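Local coordinates for TCP pilus virulence regulatory protein (Vibrio cholerae, PDB 3GBG), which probably activates transcription of virulence genes as an AraC-family regulator, with a cupin-like N-terminal domain that holds a fatty acid, at residues A[30-35]-A[82-87]; A[59-64]-A[112-117]; A[172-177]-A[193-198]. All coordinates share one frame; numbering follows the deposited sequence.

Contact 1. Residues A[30-35]-A[82-87]. With PAM (palmitoleic acid), chain B.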
loop_
_atom_site.group_PDB
_atom_site.type_symbol
_atom_site.label_atom_id
_atom_site.label_comp_id
_atom_site.label_asym_id
_atom_site.label_seq_id
_atom_site.Cartn_x
_atom_site.Cartn_y
_atom_site.Cartn_z
ATOM N N TYR A 30 1.435 -3.260 4.776
ATOM C CA TYR A 30 2.107 -2.012 5.085
ATOM C C TYR A 30 3.095 -1.641 3.997
ATOM O O TYR A 30 3.859 -2.480 3.514
ATOM C CB TYR A 30 2.824 -2.098 6.436
ATOM C CG TYR A 30 1.884 -2.251 7.609
ATOM C CD1 TYR A 30 1.487 -3.514 8.052
ATOM C CD2 TYR A 30 1.353 -1.129 8.253
ATOM C CE1 TYR A 30 0.584 -3.657 9.103
ATOM C CE2 TYR A 30 0.448 -1.262 9.303
ATOM C CZ TYR A 30 0.067 -2.527 9.720
ATOM O OH TYR A 30 -0.846 -2.656 10.737
ATOM N N LYS A 31 3.061 -0.375 3.598
ATOM C CA LYS A 31 3.955 0.115 2.558
ATOM C C LYS A 31 4.534 1.475 2.924
ATOM O O LYS A 31 3.990 2.197 3.754
ATOM C CB LYS A 31 3.200 0.250 1.235
ATOM C CG LYS A 31 2.745 -1.055 0.604
ATOM C CD LYS A 31 1.916 -0.774 -0.648
ATOM C CE LYS A 31 1.517 -2.059 -1.359
ATOM N NZ LYS A 31 2.685 -2.715 -2.008
ATOM N N MET A 32 5.652 1.810 2.302
ATOM C CA MET A 32 6.292 3.098 2.516
ATOM C C MET A 32 6.966 3.483 1.214
ATOM O O MET A 32 7.517 2.630 0.520
ATOM C CB MET A 32 7.310 3.025 3.661
ATOM C CG MET A 32 8.395 1.972 3.515
ATOM S SD MET A 32 9.450 1.942 5.013
ATOM C CE MET A 32 8.260 1.469 6.244
ATOM N N PHE A 33 6.884 4.759 0.854
ATOM C CA PHE A 33 7.514 5.211 -0.373
ATOM C C PHE A 33 8.099 6.595 -0.206
ATOM O O PHE A 33 7.776 7.307 0.740
ATOM C CB PHE A 33 6.518 5.218 -1.541
ATOM C CG PHE A 33 5.411 6.232 -1.404
ATOM C CD1 PHE A 33 4.210 5.893 -0.779
ATOM C CD2 PHE A 33 5.558 7.517 -1.933
ATOM C CE1 PHE A 33 3.167 6.814 -0.688
ATOM C CE2 PHE A 33 4.523 8.449 -1.849
ATOM C CZ PHE A 33 3.320 8.097 -1.224
ATOM N N TRP A 34 8.966 6.967 -1.139
ATOM C CA TRP A 34 9.599 8.271 -1.109
ATOM C C TRP A 34 10.276 8.510 -2.448
ATOM O O TRP A 34 10.538 7.567 -3.196
ATOM C CB TRP A 34 10.626 8.324 0.029
ATOM C CG TRP A 34 11.822 7.461 -0.204
ATOM C CD1 TRP A 34 12.958 7.801 -0.881
ATOM C CD2 TRP A 34 11.986 6.092 0.186
ATOM N NE1 TRP A 34 13.815 6.732 -0.941
ATOM C CE2 TRP A 34 13.241 5.669 -0.297
ATOM C CE3 TRP A 34 11.186 5.181 0.891
ATOM C CZ2 TRP A 34 13.721 4.368 -0.094
ATOM C CZ3 TRP A 34 11.666 3.890 1.092
ATOM C CH2 TRP A 34 12.919 3.496 0.599
ATOM N N ILE A 35 10.541 9.776 -2.755
ATOM C CA ILE A 35 11.208 10.122 -4.002
ATOM C C ILE A 35 12.714 10.151 -3.774
ATOM O O ILE A 35 13.183 10.478 -2.681
ATOM C CB ILE A 35 10.709 11.483 -4.546
ATOM C CG1 ILE A 35 10.891 12.581 -3.500
ATOM C CG2 ILE A 35 9.219 11.378 -4.901
ATOM C CD1 ILE A 35 10.411 13.942 -3.966
ATOM N N SER A 82 10.600 5.096 -4.855
ATOM C CA SER A 82 10.899 3.778 -4.310
ATOM C C SER A 82 9.745 3.339 -3.426
ATOM O O SER A 82 9.280 4.110 -2.591
ATOM C CB SER A 82 12.190 3.828 -3.487
ATOM O OG SER A 82 13.300 4.189 -4.290
ATOM N N VAL A 83 9.279 2.109 -3.611
ATOM C CA VAL A 83 8.183 1.597 -2.806
ATOM C C VAL A 83 8.562 0.291 -2.117
ATOM O O VAL A 83 8.910 -0.694 -2.767
ATOM C CB VAL A 83 6.914 1.367 -3.655
ATOM C CG1 VAL A 83 5.762 0.945 -2.753
ATOM C CG2 VAL A 83 6.556 2.642 -4.413
ATOM N N ILE A 84 8.490 0.302 -0.792
ATOM C CA ILE A 84 8.817 -0.862 0.016
ATOM C C ILE A 84 7.566 -1.492 0.601
ATOM O O ILE A 84 6.775 -0.824 1.266
ATOM C CB ILE A 84 9.715 -0.487 1.195
ATOM C CG1 ILE A 84 11.051 0.029 0.675
ATOM C CG2 ILE A 84 9.908 -1.688 2.109
ATOM C CD1 ILE A 84 11.977 0.476 1.781
ATOM N N THR A 85 7.397 -2.785 0.368
ATOM C CA THR A 85 6.252 -3.493 0.908
ATOM C C THR A 85 6.781 -4.434 1.988
ATOM O O THR A 85 7.678 -5.237 1.739
ATOM C CB THR A 85 5.527 -4.276 -0.198
ATOM O OG1 THR A 85 5.199 -3.381 -1.271
ATOM C CG2 THR A 85 4.241 -4.879 0.336
ATOM N N ILE A 86 6.235 -4.313 3.192
ATOM C CA ILE A 86 6.666 -5.129 4.324
ATOM C C ILE A 86 5.752 -6.334 4.538
ATOM O O ILE A 86 4.529 -6.207 4.506
ATOM C CB ILE A 86 6.687 -4.290 5.621
ATOM C CG1 ILE A 86 7.412 -2.959 5.373
ATOM C CG2 ILE A 86 7.382 -5.060 6.727
ATOM C CD1 ILE A 86 7.416 -2.021 6.571
ATOM N N SER A 87 6.350 -7.503 4.754
ATOM C CA SER A 87 5.579 -8.726 4.977
ATOM C C SER A 87 4.960 -8.711 6.369
ATOM O O SER A 87 5.475 -8.062 7.278
ATOM C CB SER A 87 6.483 -9.954 4.851
ATOM O OG SER A 87 7.414 -9.995 5.922
HETATM C C1 PAM B . 2.731 -0.935 -5.536
HETATM O O1 PAM B . 3.948 -0.956 -5.824
HETATM O O2 PAM B . 2.325 -1.671 -4.617
HETATM C C2 PAM B . 1.773 -0.035 -6.298
HETATM C C3 PAM B . 0.905 0.756 -5.313
HETATM C C4 PAM B . 1.176 2.248 -5.431
HETATM C C5 PAM B . 1.274 2.900 -4.055
HETATM C C6 PAM B . 2.645 3.539 -3.851
HETATM C C7 PAM B . 2.577 5.054 -4.017
HETATM C C8 PAM B . 3.825 5.587 -4.705
HETATM C C9 PAM B . 3.457 6.618 -5.779
HETATM C C10 PAM B . 3.756 6.456 -7.060
HETATM C C11 PAM B . 4.500 5.216 -7.586
HETATM C C12 PAM B . 3.532 4.150 -8.097
HETATM C C13 PAM B . 3.204 4.360 -9.563
HETATM C C14 PAM B . 2.092 3.419 -10.005
HETATM C C15 PAM B . 1.759 3.638 -11.471
HETATM C C16 PAM B . 0.475 4.443 -11.622
HETATM O O HOH W 1 2.313 -6.221 5.988
HETATM O O HOH W 2 13.632 6.867 -4.241
#
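The indole of W34 has one face against S82 and one edge against I84. S82 CB lies over the six-membered ring, 4.0 Å from its centroid, in a CH-pi contact offset toward the rim. I84 CD1 comes in the ring plane, 3.4 Å from W34 CH2. L127 and V131 of helix 123-131 also touch the indole. On the opposite side of the sheet, the F33 ring gives a face to palmitoleic acid, whose C8 is 3.7 Å from F33 CG. F33 CB touches V83 CG2 at 3.9 Å. K31 runs beside T85, pointing the same way. Its chain is extended until the last torsion, where a bend (chi4 -71°) brings NZ to two acceptors. NZ donates to T85 OG1 at 2.7 Å and to the carboxylate O2 of the fatty acid at 2.8 Å. Y12 OH and K230 NZ also bind the fatty acid. On the W34 side, M32 CG packs on I84 CB at 3.6 Å, and M32 CE reaches I86 CD1. Five backbone hydrogen bonds join the two segments. This is an antiparallel pair of the cupin-like domain, with K31, F33 and V83 lining the fatty acid pocket.

Contact 2. Residues A[59-64]-A[112-117]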
loop_
_atom_site.group_PDB
_atom_site.type_symbol
_atom_site.label_atom_id
_atom_site.label_comp_id
_atom_site.label_asym_id
_atom_site.label_seq_id
_atom_site.Cartn_x
_atom_site.Cartn_y
_atom_site.Cartn_z
ATOM N N ILE A 59 6.653 8.448 3.220
ATOM C CA ILE A 59 5.210 8.302 3.369
ATOM C C ILE A 59 4.893 6.864 3.747
ATOM O O ILE A 59 5.390 5.923 3.121
ATOM C CB ILE A 59 4.449 8.634 2.056
ATOM C CG1 ILE A 59 4.696 10.090 1.639
ATOM C CG2 ILE A 59 2.959 8.410 2.247
ATOM C CD1 ILE A 59 6.033 10.322 0.961
ATOM N N LEU A 60 4.071 6.689 4.773
ATOM C CA LEU A 60 3.701 5.353 5.217
ATOM C C LEU A 60 2.217 5.111 4.958
ATOM O O LEU A 60 1.380 5.965 5.254
ATOM C CB LEU A 60 3.997 5.191 6.714
ATOM C CG LEU A 60 5.427 5.485 7.184
ATOM C CD1 LEU A 60 5.512 5.305 8.696
ATOM C CD2 LEU A 60 6.399 4.556 6.487
ATOM N N LEU A 61 1.900 3.949 4.395
ATOM C CA LEU A 61 0.516 3.584 4.101
ATOM C C LEU A 61 0.106 2.423 5.009
ATOM O O LEU A 61 0.758 1.381 5.028
ATOM C CB LEU A 61 0.387 3.185 2.628
ATOM C CG LEU A 61 0.881 4.267 1.651
ATOM C CD1 LEU A 61 0.714 3.800 0.209
ATOM C CD2 LEU A 61 0.089 5.555 1.884
ATOM N N LYS A 62 -0.971 2.608 5.763
ATOM C CA LYS A 62 -1.433 1.586 6.692
ATOM C C LYS A 62 -2.167 0.433 6.017
ATOM O O LYS A 62 -3.028 0.645 5.171
ATOM C CB LYS A 62 -2.334 2.218 7.756
ATOM C CG LYS A 62 -2.592 1.312 8.953
ATOM C CD LYS A 62 -3.141 2.074 10.153
ATOM C CE LYS A 62 -4.645 2.261 10.060
ATOM N NZ LYS A 62 -5.364 0.950 10.105
ATOM N N LYS A 63 -1.815 -0.788 6.401
ATOM C CA LYS A 63 -2.443 -1.970 5.837
ATOM C C LYS A 63 -3.951 -1.922 6.050
ATOM O O LYS A 63 -4.426 -1.457 7.090
ATOM C CB LYS A 63 -1.871 -3.235 6.479
ATOM C CG LYS A 63 -2.479 -4.511 5.935
ATOM C CD LYS A 63 -1.921 -5.731 6.639
ATOM C CE LYS A 63 -2.565 -6.991 6.116
ATOM N NZ LYS A 63 -2.013 -8.177 6.800
ATOM N N ASN A 64 -4.691 -2.398 5.049
ATOM C CA ASN A 64 -6.157 -2.438 5.072
ATOM C C ASN A 64 -6.808 -1.070 4.896
ATOM O O ASN A 64 -8.026 -0.931 5.016
ATOM C CB ASN A 64 -6.645 -3.091 6.369
ATOM C CG ASN A 64 -6.273 -4.553 6.454
ATOM O OD1 ASN A 64 -6.138 -5.111 7.541
ATOM N ND2 ASN A 64 -6.121 -5.188 5.304
ATOM N N LYS A 112 -5.544 7.573 11.393
ATOM C CA LYS A 112 -4.803 8.146 10.275
ATOM C C LYS A 112 -4.194 7.008 9.452
ATOM O O LYS A 112 -3.459 6.171 9.979
ATOM C CB LYS A 112 -3.707 9.083 10.794
ATOM C CG LYS A 112 -3.209 10.101 9.773
ATOM C CD LYS A 112 -4.347 10.986 9.278
ATOM C CE LYS A 112 -3.838 12.136 8.419
ATOM N NZ LYS A 112 -3.028 13.108 9.209
ATOM N N ASP A 113 -4.503 6.986 8.158
ATOM C CA ASP A 113 -4.029 5.939 7.255
ATOM C C ASP A 113 -2.803 6.299 6.429
ATOM O O ASP A 113 -2.101 5.419 5.932
ATOM C CB ASP A 113 -5.165 5.535 6.315
ATOM C CG ASP A 113 -6.339 4.945 7.054
ATOM O OD1 ASP A 113 -7.462 4.984 6.513
ATOM O OD2 ASP A 113 -6.133 4.435 8.174
ATOM N N LEU A 114 -2.558 7.594 6.270
ATOM C CA LEU A 114 -1.413 8.061 5.502
ATOM C C LEU A 114 -0.534 8.916 6.416
ATOM O O LEU A 114 -0.912 10.023 6.800
ATOM C CB LEU A 114 -1.898 8.873 4.293
ATOM C CG LEU A 114 -0.881 9.149 3.178
ATOM C CD1 LEU A 114 -1.609 9.511 1.898
ATOM C CD2 LEU A 114 0.067 10.263 3.604
ATOM N N LEU A 115 0.633 8.388 6.767
ATOM C CA LEU A 115 1.551 9.092 7.648
ATOM C C LEU A 115 2.795 9.592 6.924
ATOM O O LEU A 115 3.476 8.833 6.234
ATOM C CB LEU A 115 1.966 8.187 8.814
ATOM C CG LEU A 115 0.878 7.804 9.828
ATOM C CD1 LEU A 115 -0.125 6.858 9.185
ATOM C CD2 LEU A 115 1.521 7.138 11.037
ATOM N N LEU A 116 3.082 10.881 7.083
ATOM C CA LEU A 116 4.246 11.496 6.457
ATOM C C LEU A 116 5.322 11.756 7.500
ATOM O O LEU A 116 5.045 12.309 8.561
ATOM C CB LEU A 116 3.850 12.819 5.795
ATOM C CG LEU A 116 4.985 13.811 5.513
ATOM C CD1 LEU A 116 5.923 13.275 4.438
ATOM C CD2 LEU A 116 4.377 15.134 5.073
ATOM N N TRP A 117 6.553 11.360 7.197
ATOM C CA TRP A 117 7.655 11.571 8.123
ATOM C C TRP A 117 8.855 12.223 7.447
ATOM O O TRP A 117 9.376 11.713 6.455
ATOM C CB TRP A 117 8.075 10.245 8.766
ATOM C CG TRP A 117 9.222 10.384 9.728
ATOM C CD1 TRP A 117 10.557 10.342 9.431
ATOM C CD2 TRP A 117 9.135 10.648 11.134
ATOM N NE1 TRP A 117 11.303 10.567 10.565
ATOM C CE2 TRP A 117 10.455 10.759 11.624
ATOM C CE3 TRP A 117 8.068 10.807 12.028
ATOM C CZ2 TRP A 117 10.739 11.019 12.967
ATOM C CZ3 TRP A 117 8.350 11.067 13.367
ATOM C CH2 TRP A 117 9.677 11.170 13.821
#
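L60 and L115 form the hydrogen-bonded pair at the middle of this antiparallel contact. L60 N donates to L115 O at 2.7 Å, and L115 N returns a bond to L60 O at 3.0 Å. Both donors lie in the plane of the carbonyl they meet. K62 N adds a third bond, to D113 O, just past the end of strand 59-61. In the K62 side chain, a bend at chi3 (84°) lays CE 3.2 Å from D113 OD2. The charged ends stay apart, with K62 NZ 4.1 Å from D113 OD2, so any attraction is probably modest. On one face of the sheet L114 packs against both I59 and L61 of the neighbouring strand. Its CD2 meets I59 CG2 at 3.7 Å, and its CG meets L61 CD2 at 3.9 Å. These three side chains lie side by side and point the same way. L114 CG is anti to the backbone N (chi1 -165°), which sets the branch alongside I59 CG2. On the other face, L60 and L115 meet more loosely, CB to CB at 4.2 Å.

Strand 114-118 is an outermost strand of the five-stranded antiparallel sheet of the cupin-like domain, and strand 57-61 joins it to strand 31-35. The face with L61 looks toward the bound palmitoleic acid, about 4 Å from the L61 side chain. I59 and L61 both touch F33 there, while Y51 and I53 of strand 49-53 pack on the same face.

On the L60 side, F151, F152 and V155 of helix 141-155 pack against L60, and V155 also touches L115. Y159 touches L115 and hydrogen-bonds L116 N through its OH.

Contact 3. Residues A[172-177]-A[193-198]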
loop_
_atom_site.group_PDB
_atom_site.type_symbol
_atom_site.label_atom_id
_atom_site.label_comp_id
_atom_site.label_asym_id
_atom_site.label_seq_id
_atom_site.Cartn_x
_atom_site.Cartn_y
_atom_site.Cartn_z
ATOM N N GLU A 172 -9.274 -6.361 9.169
ATOM C CA GLU A 172 -8.265 -7.378 8.876
ATOM C C GLU A 172 -8.948 -8.723 8.634
ATOM O O GLU A 172 -8.540 -9.500 7.766
ATOM C CB GLU A 172 -7.271 -7.491 10.040
ATOM C CG GLU A 172 -6.267 -8.644 9.955
ATOM C CD GLU A 172 -5.349 -8.550 8.747
ATOM O OE1 GLU A 172 -5.110 -7.429 8.258
ATOM O OE2 GLU A 172 -4.854 -9.599 8.296
ATOM N N LYS A 173 -9.994 -8.995 9.406
ATOM C CA LYS A 173 -10.737 -10.248 9.263
ATOM C C LYS A 173 -11.473 -10.282 7.926
ATOM O O LYS A 173 -11.505 -11.313 7.256
ATOM C CB LYS A 173 -11.741 -10.391 10.403
ATOM C CG LYS A 173 -11.109 -10.313 11.780
ATOM C CD LYS A 173 -12.166 -10.051 12.839
ATOM C CE LYS A 173 -12.891 -11.325 13.228
ATOM N NZ LYS A 173 -12.024 -12.184 14.083
ATOM N N ILE A 174 -12.068 -9.157 7.551
ATOM C CA ILE A 174 -12.793 -9.071 6.288
ATOM C C ILE A 174 -11.836 -9.220 5.106
ATOM O O ILE A 174 -12.097 -9.986 4.181
ATOM C CB ILE A 174 -13.531 -7.734 6.165
ATOM C CG1 ILE A 174 -14.620 -7.649 7.246
ATOM C CG2 ILE A 174 -14.153 -7.601 4.771
ATOM C CD1 ILE A 174 -15.250 -6.281 7.370
ATOM N N SER A 175 -10.721 -8.492 5.151
ATOM C CA SER A 175 -9.725 -8.542 4.085
ATOM C C SER A 175 -9.117 -9.926 3.896
ATOM O O SER A 175 -9.015 -10.415 2.771
ATOM C CB SER A 175 -8.603 -7.539 4.354
ATOM O OG SER A 175 -9.111 -6.225 4.444
ATOM N N CYS A 176 -8.680 -10.538 4.993
ATOM C CA CYS A 176 -8.087 -11.873 4.933
ATOM C C CYS A 176 -9.090 -12.867 4.369
ATOM O O CYS A 176 -8.724 -13.788 3.644
ATOM C CB CYS A 176 -7.654 -12.345 6.323
ATOM S SG CYS A 176 -6.135 -11.584 6.945
ATOM N N LEU A 177 -10.356 -12.691 4.730
ATOM C CA LEU A 177 -11.408 -13.571 4.242
ATOM C C LEU A 177 -11.433 -13.497 2.718
ATOM O O LEU A 177 -11.321 -14.513 2.034
ATOM C CB LEU A 177 -12.768 -13.127 4.776
ATOM C CG LEU A 177 -13.795 -14.177 5.200
ATOM C CD1 LEU A 177 -15.171 -13.506 5.259
ATOM C CD2 LEU A 177 -13.822 -15.351 4.234
ATOM N N GLY A 193 -21.757 -14.193 7.617
ATOM C CA GLY A 193 -21.804 -15.609 7.932
ATOM C C GLY A 193 -20.442 -16.157 8.312
ATOM O O GLY A 193 -20.313 -16.910 9.283
ATOM N N GLU A 194 -19.414 -15.772 7.556
ATOM C CA GLU A 194 -18.062 -16.243 7.838
ATOM C C GLU A 194 -17.523 -15.675 9.150
ATOM O O GLU A 194 -16.867 -16.381 9.919
ATOM C CB GLU A 194 -17.114 -15.885 6.684
ATOM C CG GLU A 194 -17.391 -16.656 5.401
ATOM C CD GLU A 194 -17.055 -18.139 5.520
ATOM O OE1 GLU A 194 -17.329 -18.891 4.561
ATOM O OE2 GLU A 194 -16.506 -18.548 6.564
ATOM N N LEU A 195 -17.804 -14.408 9.420
ATOM C CA LEU A 195 -17.319 -13.795 10.654
ATOM C C LEU A 195 -18.268 -13.922 11.846
ATOM O O LEU A 195 -17.947 -13.471 12.949
ATOM C CB LEU A 195 -16.991 -12.318 10.413
ATOM C CG LEU A 195 -15.990 -12.042 9.271
ATOM C CD1 LEU A 195 -15.593 -10.566 9.287
ATOM C CD2 LEU A 195 -14.743 -12.912 9.460
ATOM N N ARG A 196 -19.427 -14.535 11.631
ATOM C CA ARG A 196 -20.394 -14.720 12.707
ATOM C C ARG A 196 -20.679 -13.384 13.380
ATOM O O ARG A 196 -20.754 -13.300 14.607
ATOM C CB ARG A 196 -19.830 -15.700 13.743
ATOM C CG ARG A 196 -19.285 -17.002 13.155
ATOM C CD ARG A 196 -20.399 -17.840 12.573
ATOM N NE ARG A 196 -19.963 -19.181 12.181
ATOM C CZ ARG A 196 -19.156 -19.444 11.156
ATOM N NH1 ARG A 196 -18.683 -18.459 10.410
ATOM N NH2 ARG A 196 -18.838 -20.699 10.859
ATOM N N THR A 197 -20.838 -12.341 12.571
ATOM C CA THR A 197 -21.097 -11.003 13.087
ATOM C C THR A 197 -22.107 -10.289 12.199
ATOM O O THR A 197 -22.065 -10.435 10.977
ATOM C CB THR A 197 -19.799 -10.182 13.127
ATOM O OG1 THR A 197 -18.785 -10.926 13.815
ATOM C CG2 THR A 197 -20.027 -8.861 13.832
ATOM N N ASN A 198 -23.004 -9.511 12.801
ATOM C CA ASN A 198 -24.010 -8.815 12.012
ATOM C C ASN A 198 -23.454 -7.603 11.272
ATOM O O ASN A 198 -22.418 -7.036 11.632
ATOM C CB ASN A 198 -25.209 -8.415 12.882
ATOM C CG ASN A 198 -24.863 -7.381 13.914
ATOM O OD1 ASN A 198 -24.866 -7.660 15.112
ATOM N ND2 ASN A 198 -24.554 -6.171 13.458
#
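L195 presses its two methyl groups against helix 170-180, and more of its surface is buried here than that of any other residue of the two segments. CD1 meets I174 CG1 at 3.7 Å, the two side chains crossing at about a right angle. K173 CB lies 4.0 Å from L195 CD1 and equally far from CD2, so the base of the lysine faces both branches of the leucine. With CG anti to the carbonyl carbon (chi1 -56°), L195 holds that fork toward the helix.

L177 is the second main residue, one turn further along from K173 and I174. Its CD1 approaches E194 CB at 3.4 Å and stays 4.3 Å from L195 CD2. L177 therefore packs on the aliphatic base of E194. The carboxylate of E194 is engaged otherwise, in a salt bridge from OE1 to R184. No hydrogen bond joins the two segments, and the contact rests on apolar atoms.

I191, on helix 188-195, extends this apolar seam by touching both I174 and L177. W186 also touches L177. After L195 the chain turns at R196, which has positive phi (53°). T197 OG1 donates to L195 O at 2.8 Å from above the carbonyl plane, and N198 then stands at the N-cap of helix 199-207. A short helix, a tight turn and a next helix, packed on a preceding helix, are consistent with the first helix-turn-helix of an AraC-family DNA-binding domain.

In the fold
Of the contact segments, 30-35 comes first along the chain, then 59-64, then 82-87, then 112-117. Contact 1 closes the loop from 30-35 to 82-87, and contact 2 closes the one from 59-64 to 112-117. Their segments alternate, so the two contacts cross. They share one sheet, because strands 31-35 and 57-61 are neighbours in it, and K31 O and F33 O probably accept hydrogen bonds from L61 N and I59 N. Contact 3 follows in series and brings helix 188-195 back against helix 170-180 after a short connection. Its centre lies about 23 Å from that of contact 2. Even so, K63 and E172 form a long, weak ion pair between these two contacts, where the loop after strand 57-61 meets helix 170-180.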